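Local structure of RNA-binding protein RMD9, mitochondrial (Saccharomyces cerevisiae S288C, 7A9X) at residues A300-F304 with V323-L327; L318-V323 with A347-Y351; V340-W344 with L363-F367; F371-I376 with R410-W414. The protein binds a dodecameric RNA motif in the 3'-UTRs of yeast mitochondrial mRNAs and takes part in their processing or stability. One frame throughout, in Å; residues are numbered along the deposited sequence.

Interaction 1 of 4, residues A300-F304 with V323-L327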
# COMPACT_ATOMS: atom_id res chain seq x y z
N ALA A 300 -13.79 0.97 19.34
CA ALA A 300 -12.56 1.04 18.56
C ALA A 300 -11.51 1.89 19.25
O ALA A 300 -10.33 1.54 19.27
CB ALA A 300 -12.87 1.57 17.16
N GLU A 301 -11.93 3.02 19.84
CA GLU A 301 -10.97 3.90 20.49
C GLU A 301 -10.42 3.30 21.77
O GLU A 301 -9.25 3.54 22.12
CB GLU A 301 -11.59 5.27 20.77
CG GLU A 301 -10.67 6.23 21.49
CD GLU A 301 -10.97 7.68 21.18
OE1 GLU A 301 -11.78 7.94 20.27
OE2 GLU A 301 -10.39 8.56 21.84
N SER A 302 -11.22 2.52 22.50
CA SER A 302 -10.72 1.87 23.70
C SER A 302 -9.58 0.92 23.37
O SER A 302 -8.53 0.93 24.02
CB SER A 302 -11.86 1.15 24.43
OG SER A 302 -12.49 0.21 23.58
N PHE A 303 -9.77 0.09 22.34
CA PHE A 303 -8.69 -0.79 21.90
C PHE A 303 -7.51 -0.00 21.34
O PHE A 303 -6.36 -0.44 21.47
CB PHE A 303 -9.21 -1.78 20.86
CG PHE A 303 -9.81 -3.02 21.45
CD1 PHE A 303 -11.12 -3.02 21.91
CD2 PHE A 303 -9.06 -4.18 21.56
CE1 PHE A 303 -11.67 -4.17 22.46
CE2 PHE A 303 -9.60 -5.32 22.11
CZ PHE A 303 -10.90 -5.32 22.56
N PHE A 304 -7.77 1.16 20.73
CA PHE A 304 -6.68 2.01 20.27
C PHE A 304 -5.87 2.55 21.44
O PHE A 304 -4.64 2.62 21.36
CB PHE A 304 -7.24 3.15 19.42
CG PHE A 304 -6.21 4.18 19.02
CD1 PHE A 304 -5.40 3.98 17.92
CD2 PHE A 304 -6.07 5.35 19.75
CE1 PHE A 304 -4.46 4.92 17.55
CE2 PHE A 304 -5.13 6.30 19.39
CZ PHE A 304 -4.33 6.08 18.29
N VAL A 323 -4.88 2.17 11.66
CA VAL A 323 -5.10 3.54 12.11
C VAL A 323 -5.83 4.35 11.04
O VAL A 323 -6.77 5.10 11.34
CB VAL A 323 -3.77 4.18 12.52
CG1 VAL A 323 -3.99 5.60 13.02
CG2 VAL A 323 -3.08 3.34 13.57
N ASN A 324 -5.41 4.20 9.78
CA ASN A 324 -6.05 4.94 8.69
C ASN A 324 -7.53 4.60 8.59
O ASN A 324 -8.37 5.50 8.42
CB ASN A 324 -5.35 4.63 7.36
CG ASN A 324 -3.94 5.16 7.31
OD1 ASN A 324 -3.59 6.11 8.01
ND2 ASN A 324 -3.11 4.56 6.46
N SER A 325 -7.87 3.32 8.69
CA SER A 325 -9.28 2.92 8.64
C SER A 325 -10.05 3.49 9.81
O SER A 325 -11.21 3.90 9.66
CB SER A 325 -9.39 1.39 8.61
OG SER A 325 -10.74 0.98 8.71
N PHE A 326 -9.43 3.53 10.99
CA PHE A 326 -10.08 4.10 12.17
C PHE A 326 -10.31 5.60 11.99
O PHE A 326 -11.39 6.11 12.31
CB PHE A 326 -9.22 3.82 13.41
CG PHE A 326 -9.78 4.37 14.68
CD1 PHE A 326 -11.12 4.20 15.01
CD2 PHE A 326 -8.96 5.03 15.58
CE1 PHE A 326 -11.63 4.70 16.19
CE2 PHE A 326 -9.46 5.53 16.77
CZ PHE A 326 -10.80 5.37 17.08
N LEU A 327 -9.31 6.32 11.47
CA LEU A 327 -9.48 7.74 11.19
C LEU A 327 -10.59 7.99 10.18
O LEU A 327 -11.37 8.93 10.31
CB LEU A 327 -8.17 8.34 10.70
CG LEU A 327 -7.02 8.46 11.70
CD1 LEU A 327 -5.75 8.88 10.99
CD2 LEU A 327 -7.38 9.45 12.79
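F326 reaches across from helix 320-334 and brings the far end of its ring against A300 and E301 on helix 297-308. This is the tight part of the contact. CE1 of F326 lies 3.5 Å from CB of A300, and CZ of F326 is 3.7 Å from CA of E301. Alanine suits that place because a methyl group lets a phenyl ring approach the helix closely, while phenylalanine is long enough to reach a helix whose segment axis is 11.6 Å away. With CG opposite the backbone N (chi1 180°), the ring of F326 is carried outward across the gap. F304 borders it more loosely: CE2 of F326 stands 4.2 Å from CG of F304, and the two planes, inclined by 37°, form neither a stack nor an edge-to-face pair. Looser still is the approach of V323 to the edge of the F304 ring, where CG2 of V323 is 4.5 Å from CE1 of F304; L318 and I343 also pack on F304. The solvent side is marked by E301, a partly exposed residue whose CB touches F326 while OE1 hydrogen-bonds to H339. Such roughly antiparallel helices, the segment axes at 145°, joined by interleaved apolar side chains, are characteristic of neighbouring repeats in a pentatricopeptide-repeat (PPR) superhelix, here the units assigned as PPR4 and PPR5.

Interaction 2 of 4, residues L318-V323 with A347-Y351; sequences LQVSTV and AVKFY. With nucleotides of chain B.
L318 is the bump of this contact, and the hollow that takes it is walled by A347, F350 and Y351. Its CB lies 3.5 Å from CE2 of F350, while CD2 sits where F350 and A347 adjoin, 4.2 Å from CB of A347, whose small methyl leaves room for the branched leucine end. V323 adds a lesser bump beside it, with CG1 against the same alanine. The pairing closes the mouth of the helical hairpin assigned as PPR5: the turn leading into helix 320-334 is plugged against the C-terminal end of helix 337-351, and the RNA runs past the turn. A second, reciprocal bump is the hydroxyl of Y351. With CG beside the backbone N (chi1 -69°), the ring leans toward the turn, and OH enters a notch bounded by L318, CA of V320 and CG2 of V323. There it donates a hydrogen bond to O of L318, which lies in the ring plane; the modelled length of 2.4 Å is doubtfully short. Tyrosine suits the notch by joining an apolar ring to a polar tip that meets this carbonyl. On the RNA side, O of L318 also lies 3.3 Å from C2 of the adenine of nucleotide 7 of chain B, and CG1 of V320 packs on the ribose of that nucleotide.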
# COMPACT_ATOMS: atom_id res chain seq x y z
N LEU A 318 1.17 -0.71 16.07
CA LEU A 318 0.11 0.22 15.69
C LEU A 318 0.09 0.28 14.17
O LEU A 318 0.59 1.21 13.54
CB LEU A 318 0.33 1.59 16.32
CG LEU A 318 -0.85 2.56 16.23
CD1 LEU A 318 -2.03 2.05 17.04
CD2 LEU A 318 -0.45 3.96 16.67
N GLN A 319 -0.48 -0.77 13.57
CA GLN A 319 -0.48 -0.92 12.12
C GLN A 319 -1.18 0.26 11.46
O GLN A 319 -2.35 0.53 11.74
CB GLN A 319 -1.17 -2.23 11.73
CG GLN A 319 -0.80 -2.76 10.35
CD GLN A 319 -1.56 -4.02 9.98
OE1 GLN A 319 -0.98 -4.98 9.46
NE2 GLN A 319 -2.87 -4.03 10.23
N VAL A 320 -0.45 0.98 10.60
CA VAL A 320 -0.97 2.25 10.08
C VAL A 320 -2.22 2.03 9.24
O VAL A 320 -3.11 2.88 9.23
CB VAL A 320 0.13 3.00 9.31
CG1 VAL A 320 0.40 2.36 7.95
CG2 VAL A 320 -0.26 4.47 9.14
N SER A 321 -2.32 0.90 8.55
CA SER A 321 -3.55 0.59 7.82
C SER A 321 -4.74 0.53 8.77
O SER A 321 -5.83 1.01 8.44
CB SER A 321 -3.40 -0.73 7.07
OG SER A 321 -3.02 -1.78 7.94
N THR A 322 -4.54 -0.04 9.96
CA THR A 322 -5.58 -0.07 10.97
C THR A 322 -5.91 1.34 11.47
O THR A 322 -7.08 1.67 11.69
CB THR A 322 -5.15 -0.96 12.13
OG1 THR A 322 -4.80 -2.26 11.63
CG2 THR A 322 -6.26 -1.09 13.15
N VAL A 323 -4.88 2.17 11.66
CA VAL A 323 -5.10 3.54 12.11
C VAL A 323 -5.83 4.35 11.04
O VAL A 323 -6.77 5.10 11.34
CB VAL A 323 -3.77 4.18 12.52
CG1 VAL A 323 -3.99 5.60 13.02
CG2 VAL A 323 -3.08 3.34 13.57
N ALA A 347 -1.19 8.93 17.40
CA ALA A 347 -0.47 8.02 16.52
C ALA A 347 0.92 8.55 16.18
O ALA A 347 1.89 7.79 16.16
CB ALA A 347 -1.28 7.77 15.24
N VAL A 348 1.03 9.86 15.93
CA VAL A 348 2.33 10.45 15.61
C VAL A 348 3.28 10.33 16.79
O VAL A 348 4.46 10.01 16.62
CB VAL A 348 2.15 11.91 15.16
CG1 VAL A 348 3.49 12.62 15.10
CG2 VAL A 348 1.46 11.97 13.81
N LYS A 349 2.79 10.58 18.01
CA LYS A 349 3.64 10.44 19.18
C LYS A 349 4.03 8.99 19.42
O LYS A 349 5.15 8.71 19.86
CB LYS A 349 2.95 11.02 20.42
CG LYS A 349 3.00 12.53 20.50
CD LYS A 349 2.42 13.04 21.80
CE LYS A 349 2.60 14.55 21.93
NZ LYS A 349 2.03 15.08 23.20
N PHE A 350 3.12 8.05 19.15
CA PHE A 350 3.45 6.64 19.30
C PHE A 350 4.54 6.21 18.33
O PHE A 350 5.49 5.52 18.72
CB PHE A 350 2.20 5.78 19.10
CG PHE A 350 2.41 4.31 19.37
CD1 PHE A 350 2.22 3.79 20.64
CD2 PHE A 350 2.80 3.46 18.34
CE1 PHE A 350 2.42 2.44 20.89
CE2 PHE A 350 3.00 2.11 18.58
CZ PHE A 350 2.81 1.60 19.86
N TYR A 351 4.43 6.62 17.07
CA TYR A 351 5.42 6.23 16.07
C TYR A 351 6.77 6.87 16.36
O TYR A 351 7.78 6.18 16.48
CB TYR A 351 4.92 6.59 14.67
CG TYR A 351 3.75 5.77 14.19
CD1 TYR A 351 3.67 4.41 14.46
CD2 TYR A 351 2.73 6.35 13.45
CE1 TYR A 351 2.60 3.65 14.02
CE2 TYR A 351 1.65 5.60 13.00
CZ TYR A 351 1.59 4.26 13.29
OH TYR A 351 0.52 3.52 12.84
P A B 7 1.53 -5.37 5.71
OP1 A B 7 0.18 -5.98 5.63
OP2 A B 7 2.49 -5.57 4.58
O5' A B 7 1.38 -3.80 5.93
C5' A B 7 0.13 -3.22 6.28
C4' A B 7 0.27 -1.73 6.55
O4' A B 7 0.79 -1.54 7.89
C3' A B 7 1.24 -1.00 5.61
O3' A B 7 0.83 0.36 5.48
C2' A B 7 2.54 -1.05 6.40
O2' A B 7 3.49 -0.08 6.03
C1' A B 7 2.04 -0.86 7.82
N9 A B 7 2.92 -1.43 8.85
C8 A B 7 3.62 -2.60 8.79
N7 A B 7 4.33 -2.85 9.86
C5 A B 7 4.07 -1.76 10.68
C6 A B 7 4.53 -1.42 11.97
N6 A B 7 5.36 -2.17 12.69
N1 A B 7 4.08 -0.26 12.51
C2 A B 7 3.24 0.49 11.79
N3 A B 7 2.74 0.28 10.58
C4 A B 7 3.21 -0.87 10.07
P A B 6 -0.43 -10.07 9.64
OP1 A B 6 -1.63 -9.28 9.26
OP2 A B 6 -0.17 -11.37 8.97
O5' A B 6 0.88 -9.18 9.43
C5' A B 6 0.98 -7.86 9.94
C4' A B 6 1.99 -7.05 9.16
O4' A B 6 3.32 -7.56 9.45
C3' A B 6 1.83 -7.11 7.65
O3' A B 6 2.23 -5.88 7.06
C2' A B 6 2.80 -8.22 7.25
O2' A B 6 3.25 -8.17 5.91
C1' A B 6 3.93 -8.00 8.24
N9 A B 6 4.67 -9.23 8.52
C8 A B 6 4.21 -10.33 9.19
N7 A B 6 5.09 -11.30 9.28
C5 A B 6 6.19 -10.80 8.61
C6 A B 6 7.46 -11.35 8.35
N6 A B 6 7.82 -12.57 8.75
N1 A B 6 8.34 -10.59 7.66
C2 A B 6 7.97 -9.37 7.26
N3 A B 6 6.81 -8.74 7.45
C4 A B 6 5.96 -9.52 8.14
P C B 8 -0.13 0.81 4.27
OP1 C B 8 0.18 2.23 3.97
OP2 C B 8 -1.53 0.41 4.59
O5' C B 8 0.34 -0.11 3.06
C5' C B 8 1.50 0.20 2.30
C4' C B 8 1.29 -0.14 0.84
O4' C B 8 1.27 -1.59 0.68
C3' C B 8 -0.01 0.38 0.23
O3' C B 8 0.22 0.88 -1.09
C2' C B 8 -0.90 -0.85 0.18
O2' C B 8 -1.88 -0.83 -0.84
C1' C B 8 0.12 -1.97 -0.05
N1 C B 8 -0.35 -3.28 0.42
C2 C B 8 -0.41 -4.35 -0.47
O2 C B 8 -0.03 -4.20 -1.64
N3 C B 8 -0.87 -5.55 -0.03
C4 C B 8 -1.27 -5.69 1.24
N4 C B 8 -1.71 -6.89 1.63
C5 C B 8 -1.23 -4.60 2.16
C6 C B 8 -0.78 -3.43 1.71

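Interaction 3 of 4, residues V340-W344 with L363-F367. With nucleotides of chain B.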
# COMPACT_ATOMS: atom_id res chain seq x y z
N VAL A 340 -10.61 13.37 14.81
CA VAL A 340 -9.60 12.86 13.89
C VAL A 340 -8.23 13.42 14.24
O VAL A 340 -7.22 12.71 14.19
CB VAL A 340 -9.99 13.19 12.44
CG1 VAL A 340 -8.88 12.81 11.47
CG2 VAL A 340 -11.28 12.48 12.06
N TYR A 341 -8.17 14.70 14.60
CA TYR A 341 -6.90 15.34 14.91
C TYR A 341 -6.30 14.79 16.20
O TYR A 341 -5.07 14.63 16.30
CB TYR A 341 -7.09 16.86 15.00
CG TYR A 341 -5.83 17.64 15.28
CD1 TYR A 341 -4.73 17.55 14.44
CD2 TYR A 341 -5.75 18.49 16.38
CE1 TYR A 341 -3.58 18.28 14.69
CE2 TYR A 341 -4.60 19.22 16.64
CZ TYR A 341 -3.52 19.11 15.79
OH TYR A 341 -2.38 19.83 16.05
N ARG A 342 -7.14 14.48 17.19
CA ARG A 342 -6.63 13.95 18.45
C ARG A 342 -6.06 12.54 18.28
O ARG A 342 -5.03 12.21 18.87
CB ARG A 342 -7.73 13.96 19.51
CG ARG A 342 -8.03 15.35 20.06
CD ARG A 342 -9.02 15.31 21.22
NE ARG A 342 -10.41 15.20 20.77
CZ ARG A 342 -11.09 14.07 20.72
NH1 ARG A 342 -12.35 14.07 20.30
NH2 ARG A 342 -10.53 12.93 21.10
N ILE A 343 -6.71 11.71 17.47
CA ILE A 343 -6.20 10.36 17.23
C ILE A 343 -4.91 10.42 16.43
O ILE A 343 -3.95 9.69 16.70
CB ILE A 343 -7.26 9.49 16.54
CG1 ILE A 343 -8.50 9.35 17.43
CG2 ILE A 343 -6.69 8.12 16.19
CD1 ILE A 343 -8.21 8.72 18.79
N TRP A 344 -4.85 11.31 15.44
CA TRP A 344 -3.63 11.48 14.65
C TRP A 344 -2.47 11.92 15.52
O TRP A 344 -1.33 11.47 15.32
CB TRP A 344 -3.88 12.48 13.52
CG TRP A 344 -2.66 12.79 12.72
CD1 TRP A 344 -2.13 12.05 11.70
CD2 TRP A 344 -1.81 13.94 12.86
NE1 TRP A 344 -1.01 12.67 11.20
CE2 TRP A 344 -0.79 13.83 11.90
CE3 TRP A 344 -1.82 15.05 13.72
CZ2 TRP A 344 0.22 14.78 11.76
CZ3 TRP A 344 -0.82 15.99 13.58
CH2 TRP A 344 0.19 15.86 12.61
N LEU A 363 0.08 7.55 7.06
CA LEU A 363 -0.77 8.18 8.07
C LEU A 363 -1.08 9.62 7.71
O LEU A 363 -2.24 10.05 7.75
CB LEU A 363 -0.10 8.11 9.44
CG LEU A 363 -0.85 8.80 10.59
CD1 LEU A 363 -2.10 8.02 10.96
CD2 LEU A 363 0.04 9.02 11.80
N ASN A 364 -0.05 10.39 7.34
CA ASN A 364 -0.26 11.79 6.99
C ASN A 364 -1.12 11.94 5.74
O ASN A 364 -1.83 12.94 5.59
CB ASN A 364 1.09 12.48 6.81
CG ASN A 364 1.87 12.57 8.11
OD1 ASN A 364 1.29 12.71 9.18
ND2 ASN A 364 3.19 12.49 8.01
N ASN A 365 -1.07 10.96 4.83
CA ASN A 365 -1.94 10.98 3.66
C ASN A 365 -3.40 10.97 4.08
O ASN A 365 -4.20 11.79 3.61
CB ASN A 365 -1.63 9.79 2.75
CG ASN A 365 -2.48 9.78 1.50
OD1 ASN A 365 -2.80 10.83 0.94
ND2 ASN A 365 -2.84 8.59 1.04
N THR A 366 -3.77 10.04 4.96
CA THR A 366 -5.14 9.98 5.45
C THR A 366 -5.52 11.25 6.20
O THR A 366 -6.63 11.78 6.03
CB THR A 366 -5.32 8.76 6.35
OG1 THR A 366 -4.95 7.58 5.63
CG2 THR A 366 -6.77 8.63 6.81
N PHE A 367 -4.61 11.77 7.03
CA PHE A 367 -4.92 12.91 7.88
C PHE A 367 -5.11 14.19 7.07
O PHE A 367 -6.09 14.92 7.26
CB PHE A 367 -3.82 13.10 8.92
CG PHE A 367 -3.94 14.36 9.72
CD1 PHE A 367 -4.99 14.54 10.60
CD2 PHE A 367 -2.99 15.37 9.59
CE1 PHE A 367 -5.11 15.70 11.34
CE2 PHE A 367 -3.10 16.53 10.32
CZ PHE A 367 -4.16 16.70 11.20
P U B 10 0.16 7.23 -2.09
OP1 U B 10 -1.22 7.43 -2.61
OP2 U B 10 1.15 6.49 -2.92
O5' U B 10 0.77 8.66 -1.74
C5' U B 10 -0.03 9.68 -1.16
C4' U B 10 0.72 10.98 -1.09
O4' U B 10 1.94 10.78 -0.33
C3' U B 10 1.19 11.55 -2.42
O3' U B 10 0.19 12.35 -3.04
C2' U B 10 2.44 12.34 -2.06
O2' U B 10 2.10 13.65 -1.62
C1' U B 10 2.99 11.55 -0.87
N1 U B 10 4.09 10.63 -1.25
C2 U B 10 5.39 11.07 -1.03
O2 U B 10 5.65 12.17 -0.56
N3 U B 10 6.37 10.18 -1.39
C4 U B 10 6.19 8.92 -1.92
O4 U B 10 7.17 8.23 -2.20
C5 U B 10 4.82 8.54 -2.11
C6 U B 10 3.85 9.39 -1.77
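W344 and F367 lie face to face between helices 337-351 and 357-374, the centre of an aromatic cluster at the junction of two PPR units, assigned as PPR5 and PPR6. The five-membered ring of W344 and the phenyl ring of F367 have centroids 3.8 Å apart and planes only 7° from parallel. The long axes of the two side chains nevertheless cross at about a right angle. Having CG opposite the backbone N (chi1 175°) carries the indole out into this gap. L363 approaches the indole obliquely, with CG 3.7 Å from CD1 of W344; its branched aliphatic chain fills the space beside CD1 and NE1, CG and CD2 both lying near CD1. At the indole edge NE1 donates to OD1 of N364 over 3.1 Å, a somewhat bent bond of 145° lying in both the ring plane and the carbonyl plane. Asparagine suits this buried place because its amide serves two partners, ND2 binding the hydroxyl of Y393. Changing W344 to a leucine would probably open a gap beside F367 and leave OD1 of N364 without its indole donor. Y341 meets F367 rim to rim, its CD1 3.4 Å from CZ of F367. On the RNA side of the helix, CG of N365 lies 3.6 Å from C5' of U10 of chain B.

Interaction 4 of 4, residues F371-I376 with R410-W414; sequences FFENYI and RASIW. With nucleotides of chain B.
The main-chain oxygen of Y375 accepts a hydrogen bond from NE1 of W414, 2.7 Å long and nearly straight at 173°; the oxygen lies in the indole plane, while NE1 is tilted out of the carbonyl plane. Y375 directly follows helix 357-374, assigned to PPR6, and the bond ties this helix terminus to the 3-10 and loop stretch following helix 401-410, assigned to PPR7, a junction between consecutive repeats. Tryptophan suits the place by offering a donor at one edge and a broad apolar face beside it. That face receives F372 edge-on: the two planes are inclined by 63°, and CE1 of F372 is 3.8 Å from CH2 of W414. F372 is itself sandwiched, with the side chain of F371 over one face and the backbone of R410 and A411 over the other, where CA of A411 comes to 3.5 Å from CE1 of F372. The small side chain of A411 permits so close an approach. Replacing W414 by an alanine would probably leave the Y375 carbonyl without this donor and the edge of F372 without its indole wall. Toward the outside, exposed I376 and I413 pack together. CB of R410 rests against F372, but a bend at chi2 (-68°) sends the guanidinium away to the RNA. NE of R410 bonds to T369, which should help fix the group, and NH2 donates a 3.0 Å hydrogen bond to OP1 of U11 of chain B, in the guanidinium plane.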
# COMPACT_ATOMS: atom_id res chain seq x y z
N PHE A 371 -8.07 16.68 6.42
CA PHE A 371 -7.88 18.09 6.76
C PHE A 371 -8.43 19.00 5.67
O PHE A 371 -9.28 19.86 5.93
CB PHE A 371 -6.39 18.39 7.00
CG PHE A 371 -6.12 19.84 7.31
CD1 PHE A 371 -5.87 20.75 6.29
CD2 PHE A 371 -6.12 20.30 8.61
CE1 PHE A 371 -5.63 22.09 6.57
CE2 PHE A 371 -5.87 21.63 8.91
CZ PHE A 371 -5.63 22.53 7.89
N PHE A 372 -7.96 18.82 4.44
CA PHE A 372 -8.34 19.73 3.37
C PHE A 372 -9.76 19.49 2.85
O PHE A 372 -10.28 20.32 2.11
CB PHE A 372 -7.32 19.66 2.23
CG PHE A 372 -6.00 20.28 2.58
CD1 PHE A 372 -5.80 21.65 2.44
CD2 PHE A 372 -4.96 19.51 3.08
CE1 PHE A 372 -4.60 22.23 2.77
CE2 PHE A 372 -3.75 20.09 3.41
CZ PHE A 372 -3.57 21.45 3.25
N GLU A 373 -10.39 18.37 3.23
CA GLU A 373 -11.83 18.27 3.02
C GLU A 373 -12.59 19.11 4.04
O GLU A 373 -13.59 19.75 3.71
CB GLU A 373 -12.29 16.82 3.09
CG GLU A 373 -11.85 15.97 1.90
CD GLU A 373 -12.40 14.57 1.97
OE1 GLU A 373 -13.24 14.30 2.85
OE2 GLU A 373 -11.99 13.73 1.13
N ASN A 374 -12.10 19.13 5.28
CA ASN A 374 -12.74 19.93 6.32
C ASN A 374 -12.58 21.42 6.05
O ASN A 374 -13.55 22.19 6.13
CB ASN A 374 -12.16 19.55 7.69
CG ASN A 374 -12.86 20.24 8.83
OD1 ASN A 374 -14.00 19.91 9.16
ND2 ASN A 374 -12.19 21.21 9.46
N TYR A 375 -11.37 21.85 5.71
CA TYR A 375 -11.09 23.26 5.44
C TYR A 375 -11.14 23.59 3.95
O TYR A 375 -10.39 24.44 3.47
CB TYR A 375 -9.74 23.65 6.04
CG TYR A 375 -9.73 23.67 7.55
CD1 TYR A 375 -10.33 24.72 8.24
CD2 TYR A 375 -9.15 22.65 8.28
CE1 TYR A 375 -10.34 24.75 9.62
CE2 TYR A 375 -9.15 22.67 9.66
CZ TYR A 375 -9.75 23.73 10.33
OH TYR A 375 -9.75 23.75 11.71
N ILE A 376 -12.04 22.93 3.22
CA ILE A 376 -12.12 23.11 1.77
C ILE A 376 -12.48 24.55 1.42
O ILE A 376 -12.02 25.08 0.40
CB ILE A 376 -13.12 22.11 1.17
CG1 ILE A 376 -13.20 22.26 -0.35
CG2 ILE A 376 -14.51 22.28 1.79
CD1 ILE A 376 -14.12 21.26 -1.02
N ARG A 410 -2.51 18.11 -1.33
CA ARG A 410 -3.91 18.32 -0.98
C ARG A 410 -4.28 19.80 -0.88
O ARG A 410 -5.46 20.13 -1.00
CB ARG A 410 -4.23 17.61 0.33
CG ARG A 410 -3.89 16.13 0.33
CD ARG A 410 -4.80 15.34 -0.62
NE ARG A 410 -4.50 13.91 -0.60
CZ ARG A 410 -3.87 13.27 -1.58
NH1 ARG A 410 -3.63 11.97 -1.48
NH2 ARG A 410 -3.48 13.92 -2.67
N ALA A 411 -3.30 20.69 -0.68
CA ALA A 411 -3.60 22.11 -0.56
C ALA A 411 -3.99 22.75 -1.88
O ALA A 411 -4.35 23.94 -1.90
CB ALA A 411 -2.41 22.86 0.04
N SER A 412 -3.93 22.01 -2.99
CA SER A 412 -4.33 22.55 -4.29
C SER A 412 -5.80 22.96 -4.32
O SER A 412 -6.19 23.76 -5.18
CB SER A 412 -4.06 21.52 -5.38
OG SER A 412 -4.72 20.30 -5.11
N ILE A 413 -6.61 22.43 -3.40
CA ILE A 413 -8.02 22.82 -3.33
C ILE A 413 -8.16 24.30 -2.98
O ILE A 413 -9.11 24.96 -3.41
CB ILE A 413 -8.75 21.91 -2.32
CG1 ILE A 413 -9.04 20.54 -2.93
CG2 ILE A 413 -10.04 22.55 -1.84
CD1 ILE A 413 -10.01 19.70 -2.12
N TRP A 414 -7.21 24.84 -2.22
CA TRP A 414 -7.29 26.25 -1.85
C TRP A 414 -7.02 27.17 -3.04
O TRP A 414 -7.53 28.30 -3.07
CB TRP A 414 -6.32 26.55 -0.71
CG TRP A 414 -6.81 26.06 0.61
CD1 TRP A 414 -8.06 25.60 0.89
CD2 TRP A 414 -6.07 25.97 1.83
NE1 TRP A 414 -8.15 25.23 2.22
CE2 TRP A 414 -6.94 25.45 2.82
CE3 TRP A 414 -4.75 26.29 2.20
CZ2 TRP A 414 -6.53 25.24 4.13
CZ3 TRP A 414 -4.36 26.07 3.50
CH2 TRP A 414 -5.24 25.55 4.46
P U B 11 -0.45 11.90 -4.45
OP1 U B 11 -1.67 12.72 -4.68
OP2 U B 11 -0.56 10.42 -4.45
O5' U B 11 0.65 12.32 -5.53
C5' U B 11 0.94 13.68 -5.78
C4' U B 11 2.12 13.83 -6.71
O4' U B 11 3.33 13.39 -6.04
C3' U B 11 2.08 12.99 -7.98
O3' U B 11 1.27 13.56 -8.99
C2' U B 11 3.55 12.89 -8.35
O2' U B 11 4.00 14.10 -8.95
C1' U B 11 4.20 12.78 -6.97
N1 U B 11 4.40 11.37 -6.57
C2 U B 11 5.44 10.67 -7.15
O2 U B 11 6.20 11.15 -7.97
N3 U B 11 5.57 9.37 -6.73
C4 U B 11 4.78 8.72 -5.80
O4 U B 11 5.01 7.54 -5.52
C5 U B 11 3.72 9.51 -5.25
C6 U B 11 3.58 10.78 -5.64

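How the interactions relate
Interactions 1 to 3 form a continuous buried block around helices 297-308, 320-334, 337-351 and 357-374. Interactions 1 and 2 share V323 on helix 320-334, and interaction 2 uses helix 337-351 together with interaction 3, where L363 touches V320, V323, V348 and A347. N324 and T366 probably add a hydrogen bond between interactions 1 and 3. Chemistry follows position: interaction 1 is purely apolar across its segments, interaction 2 adds a tyrosine hydroxyl on a carbonyl that borders the RNA, and interaction 3 combines a ring stack with an indole–amide bond. Interaction 4, farther along helix 357-374, is only partly buried and mixes aromatic packing, an indole–carbonyl bond and a phosphate contact; a weak R410–N365 hydrogen bond links it to interaction 3.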